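Local coordinates for protein 2-nitropropane dioxygenase (Streptomyces ansochromogenes, PDB 3BW2) that binds flavin mononucleotide and probably uses molecular oxygen to oxidise alkyl nitronates such as propionate 3-nitronate, releasing their nitrogen as nitrate and nitrite, at residues A42-A47 and N68-Q73; G105-G110 and Y294-H299; V117-P122 and A139-A144. One frame throughout, in Å; residues are numbered along the deposited sequence.

Contact 1: A42-A47 and N68-Q73; sequences AGYKTA and NVFMPQ. With FMN (flavin mononucleotide), chain B.
G43 lays its CA over one face of the F70 ring in a CH-pi contact, 3.6 Å from the ring centroid and 22° off the normal. A beta carbon there would clash with F70 CZ, so the fit depends on glycine. With F70 CG anti to its carbonyl carbon (chi1 -63°), the ring lies beneath G43 and F70 CE2 meets the Y44 face 3.6 Å from Y44 CZ, a T-shaped pair with planes at 78°. F70 CZ meets FMN O4 at 3.3 Å. Replacing F70 by alanine is likely to leave G43 and Y44 without the ring they share and to open a gap beside FMN O4. N68 OD1 accepts from FMN N3 at 2.9 Å, and a water accepting from G43 N lies within bonding distance of N68 OD1 and FMN O4, which may share its protons. N68 ND2 is hydrogen-bonded to S127 OG, which helps set the amide to present OD1 to the flavin. A42 N donates to N68 O over 2.9 Å. In this TIM barrel the contact joins the loop after strand 38-41 to the end of adjacent strand 65-70, with strand 125-129 on its other side and helices 47-60 and 111-120 packing against the segments.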
loop_
_atom_site.group_PDB
_atom_site.type_symbol
_atom_site.label_atom_id
_atom_site.label_comp_id
_atom_site.label_asym_id
_atom_site.label_seq_id
_atom_site.Cartn_x
_atom_site.Cartn_y
_atom_site.Cartn_z
ATOM N N ALA A 42 9.468 17.969 -17.161
ATOM C CA ALA A 42 9.125 19.262 -17.751
ATOM C C ALA A 42 8.167 20.032 -16.836
ATOM O O ALA A 42 7.832 21.193 -17.093
ATOM C CB ALA A 42 8.501 19.057 -19.136
ATOM N N GLY A 43 7.729 19.374 -15.764
ATOM C CA GLY A 43 6.817 20.001 -14.825
ATOM C C GLY A 43 7.363 21.287 -14.229
ATOM O O GLY A 43 8.484 21.327 -13.725
ATOM N N TYR A 44 6.554 22.340 -14.303
ATOM C CA TYR A 44 6.897 23.663 -13.787
ATOM C C TYR A 44 7.941 24.433 -14.597
ATOM O O TYR A 44 8.277 25.562 -14.245
ATOM C CB TYR A 44 7.335 23.566 -12.317
ATOM C CG TYR A 44 6.321 22.859 -11.438
ATOM C CD1 TYR A 44 4.974 23.229 -11.461
ATOM C CD2 TYR A 44 6.699 21.811 -10.605
ATOM C CE1 TYR A 44 4.031 22.570 -10.681
ATOM C CE2 TYR A 44 5.758 21.139 -9.812
ATOM C CZ TYR A 44 4.427 21.525 -9.858
ATOM O OH TYR A 44 3.488 20.868 -9.089
ATOM N N LYS A 45 8.462 23.839 -15.669
ATOM C CA LYS A 45 9.439 24.543 -16.506
ATOM C C LYS A 45 8.713 25.147 -17.700
ATOM O O LYS A 45 7.560 24.814 -17.958
ATOM C CB LYS A 45 10.516 23.593 -17.040
ATOM C CG LYS A 45 11.307 22.832 -15.986
ATOM C CD LYS A 45 12.655 22.396 -16.546
ATOM C CE LYS A 45 13.110 21.053 -15.987
ATOM N NZ LYS A 45 13.044 20.948 -14.502
ATOM N N THR A 46 9.381 26.046 -18.418
ATOM C CA THR A 46 8.795 26.644 -19.611
ATOM C C THR A 46 9.139 25.666 -20.723
ATOM O O THR A 46 9.997 24.798 -20.541
ATOM C CB THR A 46 9.436 28.007 -19.976
ATOM O OG1 THR A 46 10.840 27.825 -20.202
ATOM C CG2 THR A 46 9.223 29.025 -18.865
ATOM N N ALA A 47 8.476 25.792 -21.865
ATOM C CA ALA A 47 8.753 24.904 -22.986
ATOM C C ALA A 47 10.222 25.038 -23.378
ATOM O O ALA A 47 10.859 24.067 -23.805
ATOM C CB ALA A 47 7.858 25.256 -24.171
ATOM N N ASN A 68 8.611 13.967 -19.108
ATOM C CA ASN A 68 7.296 13.928 -18.482
ATOM C C ASN A 68 6.645 15.304 -18.477
ATOM O O ASN A 68 7.303 16.307 -18.214
ATOM C CB ASN A 68 7.444 13.379 -17.051
ATOM C CG ASN A 68 6.172 13.496 -16.231
ATOM O OD1 ASN A 68 5.959 14.490 -15.536
ATOM N ND2 ASN A 68 5.320 12.480 -16.308
ATOM N N VAL A 69 5.354 15.356 -18.789
ATOM C CA VAL A 69 4.647 16.634 -18.797
ATOM C C VAL A 69 3.369 16.569 -17.958
ATOM O O VAL A 69 2.743 15.512 -17.839
ATOM C CB VAL A 69 4.289 17.084 -20.239
ATOM C CG1 VAL A 69 5.536 17.082 -21.111
ATOM C CG2 VAL A 69 3.235 16.190 -20.817
ATOM N N PHE A 70 3.002 17.699 -17.359
ATOM C CA PHE A 70 1.799 17.767 -16.535
ATOM C C PHE A 70 0.597 18.167 -17.378
ATOM O O PHE A 70 0.701 19.032 -18.254
ATOM C CB PHE A 70 1.958 18.795 -15.410
ATOM C CG PHE A 70 3.041 18.470 -14.421
ATOM C CD1 PHE A 70 3.561 17.183 -14.318
ATOM C CD2 PHE A 70 3.502 19.450 -13.541
ATOM C CE1 PHE A 70 4.519 16.874 -13.351
ATOM C CE2 PHE A 70 4.460 19.151 -12.571
ATOM C CZ PHE A 70 4.967 17.860 -12.476
ATOM N N MET A 71 -0.541 17.535 -17.111
ATOM C CA MET A 71 -1.769 17.848 -17.824
ATOM C C MET A 71 -2.302 19.168 -17.289
ATOM O O MET A 71 -2.182 19.454 -16.093
ATOM C CB MET A 71 -2.830 16.769 -17.587
ATOM C CG MET A 71 -2.492 15.402 -18.142
ATOM S SD MET A 71 -2.282 15.461 -19.928
ATOM C CE MET A 71 -3.878 16.074 -20.438
ATOM N N PRO A 72 -2.883 20.000 -18.169
ATOM C CA PRO A 72 -3.424 21.279 -17.705
ATOM C C PRO A 72 -4.509 20.984 -16.674
ATOM O O PRO A 72 -5.194 19.966 -16.766
ATOM C CB PRO A 72 -3.995 21.896 -18.980
ATOM C CG PRO A 72 -3.090 21.363 -20.044
ATOM C CD PRO A 72 -2.926 19.910 -19.638
ATOM N N GLN A 73 -4.662 21.864 -15.691
ATOM C CA GLN A 73 -5.672 21.665 -14.665
ATOM C C GLN A 73 -6.751 22.736 -14.772
ATOM O O GLN A 73 -6.453 23.914 -14.954
ATOM C CB GLN A 73 -5.035 21.710 -13.271
ATOM C CG GLN A 73 -3.953 20.667 -13.032
ATOM C CD GLN A 73 -4.436 19.246 -13.273
ATOM O OE1 GLN A 73 -4.114 18.628 -14.290
ATOM N NE2 GLN A 73 -5.219 18.724 -12.338
HETATM N N1 FMN B . 6.009 11.976 -11.340
HETATM C C2 FMN B . 5.726 12.666 -12.532
HETATM O O2 FMN B . 5.048 12.131 -13.405
HETATM N N3 FMN B . 6.212 13.946 -12.740
HETATM C C4 FMN B . 6.997 14.609 -11.810
HETATM O O4 FMN B . 7.416 15.757 -12.046
HETATM C C4A FMN B . 7.308 13.925 -10.603
HETATM N N5 FMN B . 8.114 14.520 -9.635
HETATM C C5A FMN B . 8.458 13.855 -8.455
HETATM C C6 FMN B . 9.301 14.495 -7.510
HETATM C C7 FMN B . 9.698 13.861 -6.282
HETATM C C7M FMN B . 11.121 14.256 -5.817
HETATM C C8 FMN B . 9.211 12.514 -6.101
HETATM C C8M FMN B . 9.985 11.446 -5.328
HETATM C C9 FMN B . 8.339 11.864 -7.032
HETATM C C9A FMN B . 7.962 12.533 -8.220
HETATM N N10 FMN B . 7.119 11.923 -9.188
HETATM C C10 FMN B . 6.798 12.601 -10.384
HETATM C "C1'" FMN B . 6.421 10.595 -8.888
HETATM C "C2'" FMN B . 7.232 9.474 -9.588
HETATM O "O2'" FMN B . 6.833 9.405 -10.948
HETATM C "C3'" FMN B . 6.965 8.059 -8.969
HETATM O "O3'" FMN B . 5.558 7.835 -9.071
HETATM C "C4'" FMN B . 7.374 7.919 -7.494
HETATM O "O4'" FMN B . 8.682 8.474 -7.351
HETATM C "C5'" FMN B . 7.384 6.422 -7.063
HETATM O "O5'" FMN B . 7.773 6.258 -5.670
HETATM P P FMN B . 9.288 6.103 -5.072
HETATM O O1P FMN B . 9.633 5.382 -6.331
HETATM O O2P FMN B . 8.515 5.466 -3.932
HETATM O O3P FMN B . 9.317 7.618 -5.134
HETATM O O HOH W 1 7.768 16.571 -14.775
#

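Contact 2: G105-G110 and Y294-H299; sequences GGRDDG and YPDVHH
The imidazole of H299 takes G105 CA over one face, a CH-pi contact 4.1 Å from the ring centroid, and G106 O at its edge. There H299 NE2 donates to G106 O at 2.8 Å, with an N-H...O angle of 160°; the oxygen lies almost in the ring plane, and the donor comes in on a lone pair in the carbonyl plane. With chi1 at -63°, H299 CG stands anti to the carbonyl carbon and the ring reaches across to the two glycines. The same G106 O touches P295 CG at 3.3 Å, so one carbonyl is wedged between an imidazole and a proline ring. The backbone angles of G106 would jam a beta carbon against the preceding carbonyl oxygen.

The other flat groups, a guanidinium and a carboxylate, are charged. R107, its chain extended from CG to NE, passes P295 CD at about a right angle and places R107 NH1 2.8 Å from D296 OD2 in a salt bridge. Guanidinium and carboxylate planes are 60° apart, so the two groups do not meet as a coplanar, two-pronged pair. R107 NE is buried here without a partner, while R107 NH1 has a second ion pair, long and weak, with D104.

These bonds tie the long loop between helices 90-95 and 111-120 of the TIM-barrel domain to the start of helix 296-311. P295 occupies the N-cap position of that helix and follows a cis peptide bond; its CB rests over the centre of the Y294 ring. At the other end of the loop, D108 OD1 accepts from G110 N in an Asx turn, immediately before helix 111-120. D109, between them, forms a salt bridge with K114 and accepts from Y44 N.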
loop_
_atom_site.group_PDB
_atom_site.type_symbol
_atom_site.label_atom_id
_atom_site.label_comp_id
_atom_site.label_asym_id
_atom_site.label_seq_id
_atom_site.Cartn_x
_atom_site.Cartn_y
_atom_site.Cartn_z
ATOM N N GLY A 105 -1.320 31.698 -10.973
ATOM C CA GLY A 105 -0.154 31.858 -11.823
ATOM C C GLY A 105 0.078 30.764 -12.853
ATOM O O GLY A 105 1.209 30.301 -13.018
ATOM N N GLY A 106 -0.980 30.349 -13.547
ATOM C CA GLY A 106 -0.837 29.322 -14.567
ATOM C C GLY A 106 -1.340 27.942 -14.188
ATOM O O GLY A 106 -0.960 27.398 -13.151
ATOM N N ARG A 107 -2.192 27.369 -15.033
ATOM C CA ARG A 107 -2.741 26.041 -14.780
ATOM C C ARG A 107 -2.421 25.056 -15.904
ATOM O O ARG A 107 -2.600 23.847 -15.748
ATOM C CB ARG A 107 -4.259 26.119 -14.602
ATOM C CG ARG A 107 -4.708 26.866 -13.362
ATOM C CD ARG A 107 -6.185 26.618 -13.097
ATOM N NE ARG A 107 -6.612 27.162 -11.811
ATOM C CZ ARG A 107 -6.653 28.459 -11.525
ATOM N NH1 ARG A 107 -7.056 28.862 -10.328
ATOM N NH2 ARG A 107 -6.298 29.353 -12.439
ATOM N N ASP A 108 -1.952 25.582 -17.031
ATOM C CA ASP A 108 -1.619 24.767 -18.199
ATOM C C ASP A 108 -0.177 24.260 -18.182
ATOM O O ASP A 108 0.144 23.268 -18.828
ATOM C CB ASP A 108 -1.850 25.588 -19.464
ATOM C CG ASP A 108 -1.020 26.850 -19.484
ATOM O OD1 ASP A 108 0.180 26.771 -19.818
ATOM O OD2 ASP A 108 -1.561 27.920 -19.145
ATOM N N ASP A 109 0.687 24.956 -17.450
ATOM C CA ASP A 109 2.098 24.594 -17.335
ATOM C C ASP A 109 2.795 24.467 -18.695
ATOM O O ASP A 109 3.633 23.584 -18.896
ATOM C CB ASP A 109 2.242 23.288 -16.538
ATOM C CG ASP A 109 3.661 23.062 -16.037
ATOM O OD1 ASP A 109 4.258 24.021 -15.508
ATOM O OD2 ASP A 109 4.183 21.932 -16.157
ATOM N N GLY A 110 2.437 25.351 -19.623
ATOM C CA GLY A 110 3.040 25.352 -20.949
ATOM C C GLY A 110 2.752 24.134 -21.805
ATOM O O GLY A 110 3.480 23.850 -22.754
ATOM N N TYR A 294 -5.134 22.827 -6.659
ATOM C CA TYR A 294 -3.884 22.728 -7.403
ATOM C C TYR A 294 -4.048 23.348 -8.791
ATOM O O TYR A 294 -5.089 23.193 -9.422
ATOM C CB TYR A 294 -3.492 21.255 -7.547
ATOM C CG TYR A 294 -2.236 21.036 -8.349
ATOM C CD1 TYR A 294 -0.985 21.080 -7.742
ATOM C CD2 TYR A 294 -2.296 20.816 -9.724
ATOM C CE1 TYR A 294 0.181 20.911 -8.485
ATOM C CE2 TYR A 294 -1.137 20.645 -10.478
ATOM C CZ TYR A 294 0.096 20.693 -9.852
ATOM O OH TYR A 294 1.248 20.520 -10.586
ATOM N N PRO A 295 -3.017 24.047 -9.294
ATOM C CA PRO A 295 -1.719 24.306 -8.670
ATOM C C PRO A 295 -1.738 25.583 -7.837
ATOM O O PRO A 295 -0.688 26.107 -7.467
ATOM C CB PRO A 295 -0.794 24.424 -9.871
ATOM C CG PRO A 295 -1.660 25.175 -10.841
ATOM C CD PRO A 295 -3.011 24.484 -10.704
ATOM N N ASP A 296 -2.938 26.077 -7.549
ATOM C CA ASP A 296 -3.104 27.302 -6.767
ATOM C C ASP A 296 -2.237 27.310 -5.510
ATOM O O ASP A 296 -1.466 28.245 -5.280
ATOM C CB ASP A 296 -4.571 27.475 -6.368
ATOM C CG ASP A 296 -5.498 27.579 -7.571
ATOM O OD1 ASP A 296 -5.543 26.625 -8.377
ATOM O OD2 ASP A 296 -6.183 28.614 -7.704
ATOM N N VAL A 297 -2.371 26.270 -4.690
ATOM C CA VAL A 297 -1.596 26.179 -3.458
ATOM C C VAL A 297 -0.105 26.081 -3.762
ATOM O O VAL A 297 0.720 26.671 -3.062
ATOM C CB VAL A 297 -2.051 24.969 -2.609
ATOM C CG1 VAL A 297 -1.168 24.826 -1.382
ATOM C CG2 VAL A 297 -3.507 25.163 -2.190
ATOM N N HIS A 298 0.239 25.349 -4.817
ATOM C CA HIS A 298 1.635 25.213 -5.209
ATOM C C HIS A 298 2.263 26.583 -5.475
ATOM O O HIS A 298 3.379 26.858 -5.029
ATOM C CB HIS A 298 1.761 24.337 -6.459
ATOM C CG HIS A 298 3.124 24.368 -7.074
ATOM N ND1 HIS A 298 3.481 25.276 -8.047
ATOM C CD2 HIS A 298 4.234 23.638 -6.815
ATOM C CE1 HIS A 298 4.752 25.105 -8.362
ATOM N NE2 HIS A 298 5.232 24.117 -7.627
ATOM N N HIS A 299 1.549 27.439 -6.203
ATOM C CA HIS A 299 2.052 28.781 -6.502
ATOM C C HIS A 299 2.171 29.574 -5.207
ATOM O O HIS A 299 3.135 30.309 -4.984
ATOM C CB HIS A 299 1.095 29.537 -7.429
ATOM C CG HIS A 299 0.933 28.915 -8.780
ATOM N ND1 HIS A 299 2.004 28.550 -9.566
ATOM C CD2 HIS A 299 -0.178 28.629 -9.498
ATOM C CE1 HIS A 299 1.558 28.066 -10.712
ATOM N NE2 HIS A 299 0.238 28.104 -10.697
#

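Contact 3: V117-P122 and A139-A144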
loop_
_atom_site.group_PDB
_atom_site.type_symbol
_atom_site.label_atom_id
_atom_site.label_comp_id
_atom_site.label_asym_id
_atom_site.label_seq_id
_atom_site.Cartn_x
_atom_site.Cartn_y
_atom_site.Cartn_z
ATOM N N VAL A 117 7.047 21.416 -29.047
ATOM C CA VAL A 117 8.456 21.049 -29.020
ATOM C C VAL A 117 8.649 19.540 -29.180
ATOM O O VAL A 117 9.471 19.087 -29.980
ATOM C CB VAL A 117 9.119 21.500 -27.698
ATOM C CG1 VAL A 117 10.498 20.870 -27.559
ATOM C CG2 VAL A 117 9.235 23.019 -27.669
ATOM N N LEU A 118 7.883 18.766 -28.418
ATOM C CA LEU A 118 7.983 17.309 -28.456
ATOM C C LEU A 118 7.555 16.708 -29.792
ATOM O O LEU A 118 7.995 15.618 -30.162
ATOM C CB LEU A 118 7.161 16.708 -27.312
ATOM C CG LEU A 118 7.709 17.097 -25.933
ATOM C CD1 LEU A 118 6.699 16.772 -24.841
ATOM C CD2 LEU A 118 9.029 16.368 -25.699
ATOM N N LEU A 119 6.696 17.419 -30.515
ATOM C CA LEU A 119 6.236 16.938 -31.812
ATOM C C LEU A 119 7.157 17.412 -32.932
ATOM O O LEU A 119 7.320 16.730 -33.940
ATOM C CB LEU A 119 4.805 17.408 -32.081
ATOM C CG LEU A 119 3.719 16.663 -31.303
ATOM C CD1 LEU A 119 2.375 17.352 -31.495
ATOM C CD2 LEU A 119 3.662 15.208 -31.776
ATOM N N ASP A 120 7.772 18.576 -32.751
ATOM C CA ASP A 120 8.666 19.105 -33.771
ATOM C C ASP A 120 10.043 18.438 -33.739
ATOM O O ASP A 120 10.720 18.340 -34.767
ATOM C CB ASP A 120 8.817 20.615 -33.602
ATOM C CG ASP A 120 9.690 21.230 -34.670
ATOM O OD1 ASP A 120 9.323 21.140 -35.863
ATOM O OD2 ASP A 120 10.745 21.800 -34.319
ATOM N N ASP A 121 10.451 17.977 -32.558
ATOM C CA ASP A 121 11.742 17.316 -32.380
ATOM C C ASP A 121 11.520 16.139 -31.420
ATOM O O ASP A 121 12.014 16.140 -30.293
ATOM C CB ASP A 121 12.738 18.310 -31.781
ATOM C CG ASP A 121 14.176 17.866 -31.939
ATOM O OD1 ASP A 121 14.403 16.707 -32.342
ATOM O OD2 ASP A 121 15.079 18.681 -31.653
ATOM N N PRO A 122 10.793 15.106 -31.876
ATOM C CA PRO A 122 10.452 13.898 -31.115
ATOM C C PRO A 122 11.515 13.286 -30.204
ATOM O O PRO A 122 12.694 13.208 -30.556
ATOM C CB PRO A 122 10.016 12.918 -32.199
ATOM C CG PRO A 122 9.444 13.807 -33.249
ATOM C CD PRO A 122 10.461 14.922 -33.300
ATOM N N ALA A 139 -2.084 9.969 -30.514
ATOM C CA ALA A 139 -1.927 9.559 -31.905
ATOM C C ALA A 139 -0.820 10.329 -32.621
ATOM O O ALA A 139 -0.004 9.742 -33.337
ATOM C CB ALA A 139 -3.243 9.727 -32.651
ATOM N N ARG A 140 -0.776 11.639 -32.429
ATOM C CA ARG A 140 0.248 12.432 -33.093
ATOM C C ARG A 140 1.647 12.063 -32.598
ATOM O O ARG A 140 2.592 11.984 -33.388
ATOM C CB ARG A 140 -0.016 13.925 -32.892
ATOM C CG ARG A 140 0.798 14.801 -33.834
ATOM C CD ARG A 140 0.174 16.177 -34.004
ATOM N NE ARG A 140 -1.213 16.086 -34.454
ATOM C CZ ARG A 140 -1.975 17.138 -34.737
ATOM N NH1 ARG A 140 -1.483 18.366 -34.621
ATOM N NH2 ARG A 140 -3.231 16.964 -35.127
ATOM N N LEU A 141 1.786 11.837 -31.294
ATOM C CA LEU A 141 3.085 11.457 -30.743
ATOM C C LEU A 141 3.485 10.088 -31.282
ATOM O O LEU A 141 4.650 9.852 -31.604
ATOM C CB LEU A 141 3.039 11.425 -29.209
ATOM C CG LEU A 141 3.105 12.795 -28.530
ATOM C CD1 LEU A 141 2.816 12.651 -27.041
ATOM C CD2 LEU A 141 4.481 13.410 -28.755
ATOM N N ARG A 142 2.514 9.188 -31.382
ATOM C CA ARG A 142 2.772 7.857 -31.902
ATOM C C ARG A 142 3.298 7.953 -33.333
ATOM O O ARG A 142 4.270 7.289 -33.690
ATOM C CB ARG A 142 1.493 7.021 -31.877
ATOM C CG ARG A 142 1.630 5.646 -32.523
ATOM C CD ARG A 142 0.323 4.869 -32.439
ATOM N NE ARG A 142 -0.092 4.655 -31.054
ATOM C CZ ARG A 142 0.582 3.911 -30.185
ATOM N NH1 ARG A 142 1.699 3.307 -30.562
ATOM N NH2 ARG A 142 0.144 3.774 -28.942
ATOM N N ARG A 143 2.657 8.787 -34.150
ATOM C CA ARG A 143 3.079 8.953 -35.535
ATOM C C ARG A 143 4.496 9.499 -35.603
ATOM O O ARG A 143 5.255 9.158 -36.507
ATOM C CB ARG A 143 2.139 9.901 -36.290
ATOM C CG ARG A 143 0.703 9.421 -36.385
ATOM C CD ARG A 143 0.011 10.018 -37.602
ATOM N NE ARG A 143 0.603 9.525 -38.845
ATOM C CZ ARG A 143 0.275 9.954 -40.060
ATOM N NH1 ARG A 143 -0.647 10.895 -40.210
ATOM N NH2 ARG A 143 0.870 9.440 -41.130
ATOM N N ALA A 144 4.851 10.348 -34.645
ATOM C CA ALA A 144 6.187 10.935 -34.616
ATOM C C ALA A 144 7.227 9.929 -34.126
ATOM O O ALA A 144 8.419 10.229 -34.086
ATOM C CB ALA A 144 6.195 12.177 -33.728
#
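L119 and L141 are turned alike, each with CG anti to its carbonyl carbon (chi1 -75° in L119, -78° in L141), and this brings their CD2 methyls to 3.6 Å from each other, the side chains crossing at about a right angle. R140 instead sets CG anti to the backbone N and bends at chi3. Its aliphatic part lies against the forked end of L119: R140 CG is near both methyls, and R140 CD is 3.5 Å from L119 CD1. The arginine thus contributes methylenes, not its charge, to the interface. Just beyond the two helix ends, P122 CG meets A144 CB at 3.7 Å, and P122 CB rests on A144 O at the same distance. A more distant approach of L118 CB to L141 CD2 extends the apolar seam toward the buried side. The contact is purely van der Waals, apolar toward the barrel and edged by exposed R140. It joins the C-terminal ends of helices 111-120 and 135-143, consecutive helices of the TIM barrel separated in the chain by strand 125-129; L118 also packs on helix 47-60, where D121 forms a salt bridge with R58.

Overall arrangement
Contact 1 is buried beside the flavin, whereas contacts 2 and 3 are only partly buried and lie further from the centre of the chain. Contacts 1 and 2 adjoin: Y44 OH probably hydrogen-bonds to Y294 OH, Q73 N to R107 O, and H298 stacks on Y44, so the helix 296-311 region is linked to the cofactor's surroundings. Contact 3 meets contact 1 through V69 and L118, but does not touch contact 2, although helix 111-120 follows directly on the loop of contact 2 and carries half of contact 3. Chemistry changes with place: aromatic packing and a bridging water at the flavin, charge and imidazole bonding in the peripheral loop, aliphatic contacts between outer helices.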